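Long-range contacts in glycoside hydrolase family protein (Novosphingobium sp. PP1Y, PDB 6Q2F), which is an alpha-L-rhamnosidase, probably hydrolysing terminal alpha-L-rhamnose from glycosides, and carries a bound sodium ion: residues E982-L988 / P1135-E1140; L660-D665 / W714-I718; V1094-N1100 / L1127-L1132; Q620-D625 / L744-D750. One frame throughout, in Å; residues are numbered along the deposited sequence.

Interaction 1 (E982-L988 / P1135-E1140); sequences ERAVATL and PVRLIE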
loop_
_atom_site.group_PDB
_atom_site.type_symbol
_atom_site.label_atom_id
_atom_site.label_comp_id
_atom_site.label_asym_id
_atom_site.label_seq_id
_atom_site.Cartn_x
_atom_site.Cartn_y
_atom_site.Cartn_z
ATOM N N GLU A 982 11.406 43.758 -5.796
ATOM C CA GLU A 982 11.631 43.609 -4.365
ATOM C C GLU A 982 12.617 44.673 -3.909
ATOM O O GLU A 982 13.552 45.018 -4.638
ATOM C CB GLU A 982 12.196 42.228 -4.027
ATOM C CG GLU A 982 11.294 41.341 -3.214
ATOM C CD GLU A 982 11.991 40.060 -2.790
ATOM O OE1 GLU A 982 13.027 40.133 -2.089
ATOM O OE2 GLU A 982 11.503 38.975 -3.173
ATOM N N ARG A 983 12.420 45.182 -2.699
ATOM C CA ARG A 983 13.358 46.160 -2.165
ATOM C C ARG A 983 13.442 46.006 -0.657
ATOM O O ARG A 983 12.449 46.228 0.045
ATOM C CB ARG A 983 12.949 47.587 -2.545
ATOM C CG ARG A 983 13.812 48.641 -1.883
ATOM C CD ARG A 983 13.656 50.010 -2.530
ATOM N NE ARG A 983 14.006 51.080 -1.595
ATOM C CZ ARG A 983 15.242 51.525 -1.375
ATOM N NH1 ARG A 983 16.275 51.000 -2.026
ATOM N NH2 ARG A 983 15.451 52.505 -0.503
ATOM N N ALA A 984 14.621 45.618 -0.173
ATOM C CA ALA A 984 14.884 45.625 1.259
ATOM C C ALA A 984 14.787 47.047 1.791
ATOM O O ALA A 984 15.364 47.974 1.230
ATOM C CB ALA A 984 16.260 45.029 1.557
ATOM N N VAL A 985 14.021 47.209 2.864
ATOM C CA VAL A 985 13.755 48.506 3.462
ATOM C C VAL A 985 14.492 48.670 4.785
ATOM O O VAL A 985 14.971 49.764 5.109
ATOM C CB VAL A 985 12.229 48.693 3.641
ATOM C CG1 VAL A 985 11.896 49.990 4.376
ATOM C CG2 VAL A 985 11.540 48.652 2.279
ATOM N N ALA A 986 14.612 47.585 5.546
ATOM C CA ALA A 986 15.373 47.573 6.783
ATOM C C ALA A 986 15.681 46.130 7.145
ATOM O O ALA A 986 14.987 45.201 6.713
ATOM C CB ALA A 986 14.615 48.260 7.923
ATOM N N THR A 987 16.744 45.957 7.924
ATOM C CA THR A 987 17.041 44.696 8.581
ATOM C C THR A 987 16.764 44.884 10.063
ATOM O O THR A 987 17.301 45.808 10.684
ATOM C CB THR A 987 18.491 44.273 8.354
ATOM O OG1 THR A 987 18.676 43.907 6.980
ATOM C CG2 THR A 987 18.846 43.089 9.255
ATOM N N LEU A 988 15.940 44.039 10.647
ATOM C CA LEU A 988 15.663 44.169 12.051
ATOM C C LEU A 988 16.737 43.460 12.839
ATOM O O LEU A 988 16.524 42.413 13.370
ATOM C CB LEU A 988 14.308 43.614 12.390
ATOM C CG LEU A 988 13.183 44.266 11.631
ATOM C CD1 LEU A 988 11.869 43.932 12.255
ATOM C CD2 LEU A 988 13.339 45.760 11.576
ATOM N N PRO A 1135 18.588 36.533 8.856
ATOM C CA PRO A 1135 18.214 37.879 9.304
ATOM C C PRO A 1135 16.738 38.198 9.037
ATOM O O PRO A 1135 16.119 37.623 8.128
ATOM C CB PRO A 1135 19.130 38.784 8.476
ATOM C CG PRO A 1135 19.298 38.031 7.189
ATOM C CD PRO A 1135 19.270 36.556 7.551
ATOM N N VAL A 1136 16.176 39.078 9.858
ATOM C CA VAL A 1136 14.789 39.502 9.735
ATOM C C VAL A 1136 14.774 40.810 8.956
ATOM O O VAL A 1136 15.397 41.798 9.373
ATOM C CB VAL A 1136 14.125 39.669 11.110
ATOM C CG1 VAL A 1136 12.664 40.065 10.935
ATOM C CG2 VAL A 1136 14.247 38.376 11.941
ATOM N N ARG A 1137 14.056 40.828 7.832
ATOM C CA ARG A 1137 14.089 41.961 6.919
ATOM C C ARG A 1137 12.683 42.420 6.571
ATOM O O ARG A 1137 11.756 41.607 6.455
ATOM C CB ARG A 1137 14.840 41.615 5.638
ATOM C CG ARG A 1137 16.252 41.152 5.866
ATOM C CD ARG A 1137 16.926 40.937 4.540
ATOM N NE ARG A 1137 16.144 40.032 3.719
ATOM C CZ ARG A 1137 16.387 39.792 2.439
ATOM N NH1 ARG A 1137 17.405 40.396 1.839
ATOM N NH2 ARG A 1137 15.616 38.948 1.767
ATOM N N LEU A 1138 12.532 43.731 6.432
ATOM C CA LEU A 1138 11.336 44.330 5.863
ATOM C C LEU A 1138 11.588 44.563 4.385
ATOM O O LEU A 1138 12.641 45.085 4.001
ATOM C CB LEU A 1138 10.997 45.656 6.547
ATOM C CG LEU A 1138 10.153 45.636 7.825
ATOM C CD1 LEU A 1138 10.513 44.474 8.696
ATOM C CD2 LEU A 1138 10.347 46.928 8.589
ATOM N N ILE A 1139 10.620 44.174 3.556
ATOM C CA ILE A 1139 10.773 44.189 2.106
ATOM C C ILE A 1139 9.531 44.803 1.470
ATOM O O ILE A 1139 8.408 44.349 1.722
ATOM C CB ILE A 1139 11.010 42.770 1.560
ATOM C CG1 ILE A 1139 12.306 42.174 2.117
ATOM C CG2 ILE A 1139 11.055 42.798 0.046
ATOM C CD1 ILE A 1139 12.457 40.689 1.750
ATOM N N GLU A 1140 9.731 45.789 0.617
ATOM C CA GLU A 1140 8.649 46.427 -0.091
ATOM C C GLU A 1140 8.592 46.019 -1.553
ATOM O O GLU A 1140 9.593 45.742 -2.163
ATOM C CB GLU A 1140 8.798 47.940 -0.022
ATOM C CG GLU A 1140 8.342 48.540 1.290
ATOM C CD GLU A 1140 8.324 50.060 1.325
ATOM O OE1 GLU A 1140 9.205 50.638 2.002
ATOM O OE2 GLU A 1140 7.440 50.661 0.690
HETATM O O HOH W 1 17.764 40.488 11.748
#
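The chi1 of Val985 (175°) sets CG1 anti to the backbone N and leaves CG2 beside that N. There CG2 meets Glu1140, whose chi1 of -79° turns CG opposite its carbonyl carbon, the chain running on extended. As modelled, Val985 CG2 lies 3.1 Å from Glu1140 OE1 and against its CG, an approach probably somewhat too close; a methyl thus covers the carboxylate stem while OE2 forms a salt bridge with Arg1045. At the far end Leu988 CD1 touches Leu1138 CD1 at 3.8 Å, the two side chains crossing at about a right angle; both also pack on Phe1035 of strand 1028-1037. On the face of Ala984 and Thr987, Glu982 CG rests against Ile1139 CG2 at 3.6 Å.

The backbones pair antiparallel. Val985 N donates to Leu1138 O at 2.8 Å and Leu1138 N to Ala986 O at 2.9 Å, so two successive residues face one partner and the register slips by one. Beyond the slip, Leu988 N reaches Val1136 O at 2.6 Å, and one water then joins Leu988 O to Val1136 N.

Strand 983-987 is one of the two edge strands of its four-stranded sheet, and strand 1047-1055 pairs with the other edge of strand 1131-1140. The arrangement is a classic beta bulge at the margin of a beta sandwich, consistent with a galactose-binding-like fold.

Interaction 2 (L660-D665 / W714-I718); sequences LKRFID and WVDYI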
loop_
_atom_site.group_PDB
_atom_site.type_symbol
_atom_site.label_atom_id
_atom_site.label_comp_id
_atom_site.label_asym_id
_atom_site.label_seq_id
_atom_site.Cartn_x
_atom_site.Cartn_y
_atom_site.Cartn_z
ATOM N N LEU A 660 7.895 18.073 6.633
ATOM C CA LEU A 660 6.852 17.184 6.161
ATOM C C LEU A 660 6.243 17.618 4.845
ATOM O O LEU A 660 5.577 16.811 4.202
ATOM C CB LEU A 660 5.751 17.073 7.215
ATOM C CG LEU A 660 6.242 16.589 8.580
ATOM C CD1 LEU A 660 5.104 16.638 9.605
ATOM C CD2 LEU A 660 6.801 15.174 8.456
ATOM N N LYS A 661 6.447 18.863 4.432
ATOM C CA LYS A 661 5.685 19.410 3.313
ATOM C C LYS A 661 5.867 18.574 2.050
ATOM O O LYS A 661 4.889 18.231 1.373
ATOM C CB LYS A 661 6.105 20.858 3.056
ATOM C CG LYS A 661 5.271 21.590 2.040
ATOM C CD LYS A 661 5.976 22.899 1.677
ATOM C CE LYS A 661 5.226 23.693 0.619
ATOM N NZ LYS A 661 4.975 22.926 -0.657
ATOM N N ARG A 662 7.119 18.240 1.716
ATOM C CA ARG A 662 7.400 17.463 0.513
ATOM C C ARG A 662 6.710 16.099 0.530
ATOM O O ARG A 662 6.409 15.553 -0.540
ATOM C CB ARG A 662 8.910 17.278 0.351
ATOM C CG ARG A 662 9.588 16.718 1.589
ATOM C CD ARG A 662 11.122 16.792 1.520
ATOM N NE ARG A 662 11.604 15.532 0.995
ATOM C CZ ARG A 662 12.294 14.627 1.674
ATOM N NH1 ARG A 662 12.659 14.843 2.930
ATOM N NH2 ARG A 662 12.633 13.499 1.065
ATOM N N PHE A 663 6.458 15.518 1.719
ATOM C CA PHE A 663 5.780 14.215 1.756
ATOM C C PHE A 663 4.304 14.366 1.379
ATOM O O PHE A 663 3.813 13.677 0.482
ATOM C CB PHE A 663 5.931 13.551 3.135
ATOM C CG PHE A 663 7.354 13.384 3.574
ATOM C CD1 PHE A 663 8.302 12.905 2.684
ATOM C CD2 PHE A 663 7.747 13.709 4.867
ATOM C CE1 PHE A 663 9.630 12.770 3.064
ATOM C CE2 PHE A 663 9.078 13.571 5.263
ATOM C CZ PHE A 663 10.024 13.106 4.360
ATOM N N ILE A 664 3.601 15.317 2.015
ATOM C CA ILE A 664 2.172 15.516 1.769
ATOM C C ILE A 664 1.934 16.035 0.362
ATOM O O ILE A 664 0.898 15.750 -0.243
ATOM C CB ILE A 664 1.568 16.464 2.827
ATOM C CG1 ILE A 664 0.101 16.110 3.076
ATOM C CG2 ILE A 664 1.760 17.948 2.477
ATOM C CD1 ILE A 664 -0.061 14.839 3.922
ATOM N N ASP A 665 2.867 16.838 -0.165
ATOM C CA ASP A 665 2.765 17.289 -1.549
ATOM C C ASP A 665 2.895 16.111 -2.507
ATOM O O ASP A 665 2.205 16.053 -3.529
ATOM C CB ASP A 665 3.822 18.371 -1.834
ATOM C CG ASP A 665 3.561 19.676 -1.061
ATOM O OD1 ASP A 665 2.474 19.840 -0.462
ATOM O OD2 ASP A 665 4.444 20.561 -1.051
ATOM N N TRP A 714 -0.367 24.495 9.561
ATOM C CA TRP A 714 0.018 23.283 8.832
ATOM C C TRP A 714 -1.211 22.458 8.458
ATOM O O TRP A 714 -1.371 22.053 7.305
ATOM C CB TRP A 714 1.008 22.479 9.695
ATOM C CG TRP A 714 1.307 21.023 9.312
ATOM C CD1 TRP A 714 1.144 19.921 10.116
ATOM C CD2 TRP A 714 1.830 20.524 8.060
ATOM N NE1 TRP A 714 1.535 18.783 9.449
ATOM C CE2 TRP A 714 1.970 19.122 8.194
ATOM C CE3 TRP A 714 2.202 21.123 6.852
ATOM C CZ2 TRP A 714 2.442 18.310 7.159
ATOM C CZ3 TRP A 714 2.681 20.306 5.815
ATOM C CH2 TRP A 714 2.790 18.925 5.981
ATOM N N VAL A 715 -2.113 22.224 9.412
ATOM C CA VAL A 715 -3.318 21.458 9.104
ATOM C C VAL A 715 -4.184 22.216 8.099
ATOM O O VAL A 715 -4.799 21.613 7.210
ATOM C CB VAL A 715 -4.077 21.121 10.401
ATOM C CG1 VAL A 715 -5.360 20.350 10.102
ATOM C CG2 VAL A 715 -3.171 20.302 11.350
ATOM N N ASP A 716 -4.226 23.555 8.206
ATOM C CA ASP A 716 -4.976 24.351 7.235
ATOM C C ASP A 716 -4.396 24.186 5.836
ATOM O O ASP A 716 -5.126 24.170 4.842
ATOM C CB ASP A 716 -4.948 25.830 7.624
ATOM C CG ASP A 716 -5.952 26.190 8.710
ATOM O OD1 ASP A 716 -6.946 25.472 8.902
ATOM O OD2 ASP A 716 -5.755 27.245 9.338
ATOM N N TYR A 717 -3.074 24.099 5.738
ATOM C CA TYR A 717 -2.439 23.867 4.448
ATOM C C TYR A 717 -2.897 22.547 3.857
ATOM O O TYR A 717 -3.218 22.463 2.660
ATOM C CB TYR A 717 -0.922 23.897 4.631
ATOM C CG TYR A 717 -0.131 23.437 3.434
ATOM C CD1 TYR A 717 0.167 22.082 3.240
ATOM C CD2 TYR A 717 0.321 24.353 2.497
ATOM C CE1 TYR A 717 0.914 21.674 2.146
ATOM C CE2 TYR A 717 1.063 23.955 1.413
ATOM C CZ TYR A 717 1.348 22.622 1.238
ATOM O OH TYR A 717 2.099 22.260 0.160
ATOM N N ILE A 718 -2.958 21.509 4.693
ATOM C CA ILE A 718 -3.435 20.209 4.232
ATOM C C ILE A 718 -4.918 20.268 3.896
ATOM O O ILE A 718 -5.357 19.720 2.875
ATOM C CB ILE A 718 -3.142 19.145 5.296
ATOM C CG1 ILE A 718 -1.621 19.012 5.499
ATOM C CG2 ILE A 718 -3.813 17.806 4.912
ATOM C CD1 ILE A 718 -1.224 18.207 6.773
#
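Lys661 and Tyr717 join two neighbouring, nearly parallel helices on the outside of the (beta/alpha)8 barrel, their short axes 11.8 Å apart and 19° from parallel. Lys661 CB stands 4.4 Å from Trp714 CZ3. With chi1 -173° carrying the chain anti to its backbone N, CG comes 3.7 Å from Tyr717 OH; CE passes the same hydroxyl, and a bend at the last torsion brings NZ to donate to Tyr717 OH at 3.1 Å. NZ also donates to Asp959 O and forms a salt bridge with Asp665 OD2, modelled very short at 2.5 Å.

The phenol in turn donates to Asp665 OD1, also at 2.5 Å, on the syn lone pair. Lysine, tyrosine and aspartate thus close a buried polar triangle, in which the nearby ammonium probably helps to keep the carboxylate ionised.

Beside this triangle the packing is apolar. Trp714 presents the far end of its six-membered ring, CZ2 lying 3.5 Å from Leu660 CB. Met646 of barrel strand 642-649 touches Leu660, Ile664 and Trp714, and Trp1071 meets both aromatic rings edge-to-face. Ile664 CG2 touches both aromatics, 3.8 Å from Trp714 CH2 and near the ring plane of Tyr717, at the CE1 edge.

Interaction 3 (V1094-N1100 / L1127-L1132); sequences VANTWVN and LRPSGL
In the C-terminal beta sandwich, the start of helix 1099-1105 is tied to the connection entering strand 1131-1140 by Asn1100, whose amide bonds both backbone polar atoms of Arg1128. Arg1128 N donates to Asn1100 OD1 at 2.8 Å and Asn1100 ND2 to Arg1128 O at 3.0 Å, each donor in the carbonyl plane on a lone pair. The second bond is almost straight (174°), and together they fix the rotation of the amide. A water continues the link from Asn1100 ND2 to Ser1130 OG.

The Arg1128 side chain turns back along the other segment. Its CD packs on Val1099 CG2 at 3.8 Å; a bend at chi3 (54°) then lays one guanidinium face against Thr1097 CG2, which sits 3.7 Å above the plane towards the rim. A second water joins Thr1097 N to Arg1128 NE. The tip makes salt bridges with Asp1056 and with Asp659 of helix 657-670, linking this region to the (beta/alpha)8 barrel, the probable catalytic domain. Thr1097 OG1 accepts a weak bond from Val1099 N at 3.3 Å, an ST turn that caps the helix.

Farther along, Val1094 CG2 meets Leu1132 CB at 4.0 Å. Strands 1086-1095 and 1131-1140 belong to different sheets, so this is facing-sheet packing of a beta sandwich.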
loop_
_atom_site.group_PDB
_atom_site.type_symbol
_atom_site.label_atom_id
_atom_site.label_comp_id
_atom_site.label_asym_id
_atom_site.label_seq_id
_atom_site.Cartn_x
_atom_site.Cartn_y
_atom_site.Cartn_z
ATOM N N VAL A 1094 8.280 31.388 18.044
ATOM C CA VAL A 1094 8.982 30.349 17.300
ATOM C C VAL A 1094 8.887 29.042 18.066
ATOM O O VAL A 1094 9.233 28.979 19.253
ATOM C CB VAL A 1094 10.452 30.700 17.044
ATOM C CG1 VAL A 1094 11.093 29.576 16.233
ATOM C CG2 VAL A 1094 10.567 32.035 16.321
ATOM N N ALA A 1095 8.432 28.001 17.381
ATOM C CA ALA A 1095 8.380 26.647 17.906
ATOM C C ALA A 1095 9.421 25.797 17.188
ATOM O O ALA A 1095 9.623 25.945 15.974
ATOM C CB ALA A 1095 6.988 26.033 17.701
ATOM N N ASN A 1096 10.072 24.902 17.927
ATOM C CA ASN A 1096 10.977 23.922 17.335
ATOM C C ASN A 1096 10.480 22.524 17.709
ATOM O O ASN A 1096 9.378 22.369 18.236
ATOM C CB ASN A 1096 12.414 24.165 17.788
ATOM C CG ASN A 1096 12.570 24.063 19.290
ATOM O OD1 ASN A 1096 11.581 24.111 20.028
ATOM N ND2 ASN A 1096 13.815 23.939 19.756
ATOM N N THR A 1097 11.297 21.509 17.430
ATOM C CA THR A 1097 10.971 20.128 17.767
ATOM C C THR A 1097 11.487 19.777 19.167
ATOM O O THR A 1097 12.243 20.524 19.790
ATOM C CB THR A 1097 11.577 19.152 16.760
ATOM O OG1 THR A 1097 13.008 19.220 16.841
ATOM C CG2 THR A 1097 11.111 19.457 15.322
ATOM N N TRP A 1098 11.073 18.602 19.649
ATOM C CA TRP A 1098 11.563 18.078 20.922
ATOM C C TRP A 1098 12.996 17.587 20.868
ATOM O O TRP A 1098 13.519 17.192 21.918
ATOM C CB TRP A 1098 10.698 16.908 21.394
ATOM C CG TRP A 1098 9.500 17.320 22.150
ATOM C CD1 TRP A 1098 8.184 17.219 21.743
ATOM C CD2 TRP A 1098 9.478 17.913 23.452
ATOM N NE1 TRP A 1098 7.354 17.709 22.732
ATOM C CE2 TRP A 1098 8.122 18.132 23.791
ATOM C CE3 TRP A 1098 10.473 18.262 24.379
ATOM C CZ2 TRP A 1098 7.739 18.707 25.012
ATOM C CZ3 TRP A 1098 10.087 18.824 25.596
ATOM C CH2 TRP A 1098 8.733 19.042 25.899
ATOM N N VAL A 1099 13.633 17.589 19.696
ATOM C CA VAL A 1099 14.907 16.888 19.533
ATOM C C VAL A 1099 15.951 17.419 20.514
ATOM O O VAL A 1099 16.669 16.650 21.168
ATOM C CB VAL A 1099 15.390 17.005 18.075
ATOM C CG1 VAL A 1099 16.831 16.530 17.928
ATOM C CG2 VAL A 1099 14.470 16.223 17.155
ATOM N N ASN A 1100 16.054 18.745 20.624
ATOM C CA ASN A 1100 17.164 19.342 21.352
ATOM C C ASN A 1100 17.019 19.119 22.853
ATOM O O ASN A 1100 18.005 18.842 23.538
ATOM C CB ASN A 1100 17.261 20.839 21.028
ATOM C CG ASN A 1100 17.809 21.117 19.627
ATOM O OD1 ASN A 1100 18.147 20.196 18.882
ATOM N ND2 ASN A 1100 17.899 22.399 19.268
ATOM N N LEU A 1127 22.536 18.860 17.429
ATOM C CA LEU A 1127 21.305 19.608 17.646
ATOM C C LEU A 1127 20.719 20.107 16.324
ATOM O O LEU A 1127 21.412 20.231 15.316
ATOM C CB LEU A 1127 21.547 20.796 18.571
ATOM C CG LEU A 1127 22.035 20.474 19.975
ATOM C CD1 LEU A 1127 22.220 21.775 20.763
ATOM C CD2 LEU A 1127 21.053 19.553 20.663
ATOM N N ARG A 1128 19.398 20.381 16.340
ATOM C CA ARG A 1128 18.796 21.028 15.182
ATOM C C ARG A 1128 18.870 22.545 15.340
ATOM O O ARG A 1128 18.769 23.056 16.457
ATOM C CB ARG A 1128 17.334 20.601 15.018
ATOM C CG ARG A 1128 17.150 19.158 14.534
ATOM C CD ARG A 1128 15.702 18.707 14.585
ATOM N NE ARG A 1128 14.819 19.622 13.869
ATOM C CZ ARG A 1128 14.112 19.313 12.781
ATOM N NH1 ARG A 1128 14.165 18.089 12.256
ATOM N NH2 ARG A 1128 13.337 20.238 12.226
ATOM N N PRO A 1129 19.051 23.305 14.264
ATOM C CA PRO A 1129 19.016 24.766 14.399
ATOM C C PRO A 1129 17.702 25.182 15.050
ATOM O O PRO A 1129 16.639 24.645 14.732
ATOM C CB PRO A 1129 19.124 25.263 12.952
ATOM C CG PRO A 1129 19.681 24.088 12.179
ATOM C CD PRO A 1129 19.098 22.883 12.853
ATOM N N SER A 1130 17.789 26.122 15.992
ATOM C CA SER A 1130 16.659 26.458 16.843
ATOM C C SER A 1130 16.457 27.970 16.922
ATOM O O SER A 1130 17.424 28.740 16.965
ATOM C CB SER A 1130 16.875 25.890 18.252
ATOM O OG SER A 1130 15.719 26.088 19.036
ATOM N N GLY A 1131 15.190 28.384 16.955
ATOM C CA GLY A 1131 14.815 29.763 17.207
ATOM C C GLY A 1131 14.737 30.614 15.958
ATOM O O GLY A 1131 14.672 30.131 14.816
ATOM N N LEU A 1132 14.721 31.926 16.199
ATOM C CA LEU A 1132 14.668 32.930 15.138
ATOM C C LEU A 1132 16.105 33.258 14.752
ATOM O O LEU A 1132 16.774 34.041 15.425
ATOM C CB LEU A 1132 13.928 34.179 15.610
ATOM C CG LEU A 1132 13.765 35.321 14.580
ATOM C CD1 LEU A 1132 13.112 34.813 13.285
ATOM C CD2 LEU A 1132 12.945 36.458 15.149
HETATM O O HOH W 2 15.671 23.094 17.101
HETATM O O HOH W 3 13.773 21.612 15.700
HETATM O O HOH W 4 17.101 24.467 21.311
#

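Interaction 4 (Q620-D625 / L744-D750); sequences QTLIAD and LTGLYGD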
loop_
_atom_site.group_PDB
_atom_site.type_symbol
_atom_site.label_atom_id
_atom_site.label_comp_id
_atom_site.label_asym_id
_atom_site.label_seq_id
_atom_site.Cartn_x
_atom_site.Cartn_y
_atom_site.Cartn_z
ATOM N N GLN A 620 8.825 2.764 -3.739
ATOM C CA GLN A 620 8.060 2.688 -4.984
ATOM C C GLN A 620 6.718 1.991 -4.779
ATOM O O GLN A 620 5.709 2.406 -5.355
ATOM C CB GLN A 620 8.879 1.979 -6.056
ATOM C CG GLN A 620 10.140 2.766 -6.451
ATOM C CD GLN A 620 9.816 4.157 -6.960
ATOM O OE1 GLN A 620 8.901 4.341 -7.760
ATOM N NE2 GLN A 620 10.552 5.148 -6.481
ATOM N N THR A 621 6.673 0.951 -3.937
ATOM C CA THR A 621 5.414 0.232 -3.763
ATOM C C THR A 621 4.317 1.155 -3.244
ATOM O O THR A 621 3.129 0.934 -3.522
ATOM C CB THR A 621 5.611 -0.967 -2.827
ATOM O OG1 THR A 621 4.415 -1.752 -2.794
ATOM C CG2 THR A 621 5.986 -0.521 -1.401
ATOM N N LEU A 622 4.697 2.200 -2.512
ATOM C CA LEU A 622 3.724 3.128 -1.948
ATOM C C LEU A 622 3.243 4.139 -2.980
ATOM O O LEU A 622 2.142 4.675 -2.845
ATOM C CB LEU A 622 4.336 3.836 -0.733
ATOM C CG LEU A 622 4.748 2.877 0.398
ATOM C CD1 LEU A 622 5.183 3.628 1.652
ATOM C CD2 LEU A 622 3.592 1.965 0.728
ATOM N N ILE A 623 4.063 4.434 -3.990
ATOM C CA ILE A 623 3.595 5.227 -5.127
ATOM C C ILE A 623 2.515 4.455 -5.882
ATOM O O ILE A 623 1.421 4.964 -6.137
ATOM C CB ILE A 623 4.773 5.593 -6.051
ATOM C CG1 ILE A 623 5.885 6.361 -5.299
ATOM C CG2 ILE A 623 4.266 6.329 -7.288
ATOM C CD1 ILE A 623 5.445 7.637 -4.595
ATOM N N ALA A 624 2.814 3.199 -6.233
ATOM C CA ALA A 624 1.817 2.338 -6.874
ATOM C C ALA A 624 0.576 2.178 -6.005
ATOM O O ALA A 624 -0.551 2.233 -6.508
ATOM C CB ALA A 624 2.431 0.971 -7.186
ATOM N N ASP A 625 0.772 2.013 -4.690
ATOM C CA ASP A 625 -0.353 1.859 -3.769
ATOM C C ASP A 625 -1.298 3.053 -3.856
ATOM O O ASP A 625 -2.525 2.893 -3.962
ATOM C CB ASP A 625 0.181 1.684 -2.341
ATOM C CG ASP A 625 -0.913 1.362 -1.331
ATOM O OD1 ASP A 625 -1.916 0.723 -1.710
ATOM O OD2 ASP A 625 -0.763 1.780 -0.153
ATOM N N LEU A 744 -0.864 -3.838 -8.720
ATOM C CA LEU A 744 -0.061 -2.647 -8.986
ATOM C C LEU A 744 1.139 -2.564 -8.042
ATOM O O LEU A 744 2.258 -2.254 -8.474
ATOM C CB LEU A 744 -0.936 -1.404 -8.875
ATOM C CG LEU A 744 -1.979 -1.267 -9.988
ATOM C CD1 LEU A 744 -3.043 -0.258 -9.598
ATOM C CD2 LEU A 744 -1.307 -0.818 -11.290
ATOM N N THR A 745 0.936 -2.864 -6.751
ATOM C CA THR A 745 2.076 -2.902 -5.836
ATOM C C THR A 745 3.011 -4.054 -6.157
ATOM O O THR A 745 4.142 -4.069 -5.670
ATOM C CB THR A 745 1.617 -3.028 -4.377
ATOM O OG1 THR A 745 0.687 -4.116 -4.248
ATOM C CG2 THR A 745 0.945 -1.727 -3.907
ATOM N N GLY A 746 2.554 -5.022 -6.947
ATOM C CA GLY A 746 3.409 -6.092 -7.418
ATOM C C GLY A 746 4.156 -5.680 -8.668
ATOM O O GLY A 746 5.387 -5.755 -8.710
ATOM N N LEU A 747 3.421 -5.220 -9.690
ATOM C CA LEU A 747 4.071 -4.810 -10.931
ATOM C C LEU A 747 5.106 -3.726 -10.672
ATOM O O LEU A 747 6.197 -3.742 -11.250
ATOM C CB LEU A 747 3.037 -4.299 -11.933
ATOM C CG LEU A 747 2.049 -5.268 -12.607
ATOM C CD1 LEU A 747 0.967 -4.466 -13.343
ATOM C CD2 LEU A 747 2.780 -6.214 -13.581
ATOM N N TYR A 748 4.779 -2.784 -9.794
ATOM C CA TYR A 748 5.555 -1.571 -9.615
ATOM C C TYR A 748 6.032 -1.430 -8.169
ATOM O O TYR A 748 6.272 -0.323 -7.687
ATOM C CB TYR A 748 4.725 -0.366 -10.068
ATOM C CG TYR A 748 4.160 -0.591 -11.457
ATOM C CD1 TYR A 748 5.008 -0.857 -12.532
ATOM C CD2 TYR A 748 2.790 -0.571 -11.691
ATOM C CE1 TYR A 748 4.509 -1.087 -13.802
ATOM C CE2 TYR A 748 2.270 -0.785 -12.969
ATOM C CZ TYR A 748 3.136 -1.048 -14.012
ATOM O OH TYR A 748 2.633 -1.287 -15.283
ATOM N N GLY A 749 6.173 -2.568 -7.478
ATOM C CA GLY A 749 6.649 -2.580 -6.102
ATOM C C GLY A 749 8.097 -2.175 -5.965
ATOM O O GLY A 749 8.477 -1.604 -4.940
ATOM N N ASP A 750 8.901 -2.428 -6.994
ATOM C CA ASP A 750 10.317 -2.085 -6.996
ATOM C C ASP A 750 10.659 -1.049 -8.049
ATOM O O ASP A 750 11.339 -0.059 -7.746
ATOM C CB ASP A 750 11.148 -3.355 -7.218
ATOM C CG ASP A 750 10.957 -4.366 -6.110
ATOM O OD1 ASP A 750 11.168 -4.016 -4.929
ATOM O OD2 ASP A 750 10.589 -5.508 -6.422
HETATM O O HOH W 5 6.160 2.301 -8.154
HETATM O O HOH W 6 9.103 -0.262 -2.593
#
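Gln620, in the first turn of helix 620-636, touches the end of the 744-750 segment with its aliphatic stem: CG lies 3.3 Å from Asp750 O, and the bend at chi2 then leads the amide away. Its carbonyl faces that of Tyr748, with a water between them 2.8 Å from Gln620 O and 2.7 Å from Tyr748 O.

At Thr621 a second water takes the backbone N-H and donates to Gly749 O, filling the place of a direct bond for which the angle is poor. A chi1 of -173° puts Thr621 OG1 beside the carbonyl carbon, where it packs against Thr745 CB at 3.5 Å as the two threonines cross. The polar partners of that hydroxyl are Glu586 O and His588 N, while Thr745 OG1 bonds to His588 O, so the loop carrying the sodium ligand Glu586 is tied to both segments.

One turn on, Ala624 CB nestles against helix 744-747, 3.5 Å from Leu744 O and 3.9 Å from Tyr748 CB. Asp625 adds its CB, 3.8 Å from Thr745 CG2. Its carboxylate turns to a salt bridge with Arg599, and the Asp625 side chain is about 7 Å from the sodium ion.

Across the interface small apolar groups thus meet backbone oxygens, and the polar coupling runs through water. The closest backbone approach, Thr621 to Gly749, lies beside the small Ala624 and the two threonines. Both segments, although not directly bonded, are probably held in relation to the metal site by the Glu586-His588 loop.

How the interactions relate
Along the chain, interaction 2 is nested in the loop closed by interaction 4, and interaction 3 in the loop closed by interaction 1; the first pair is complete before the second begins. Interactions 2 and 4 both belong to the alpha-L-rhamnosidase part of the chain, with centres 23 Å apart. Interactions 1 and 3 share strand 1131-1140, their centres 24 Å apart, and belong to the C-terminal beta sandwich. Interactions 2 and 3 come within about 8 Å at their nearest atoms, where barrel and sandwich adjoin. Interactions 1 and 4 are most distant, 47 Å between centres. The contacts therefore run from the metal-site region through barrel helices to the sandwich edge.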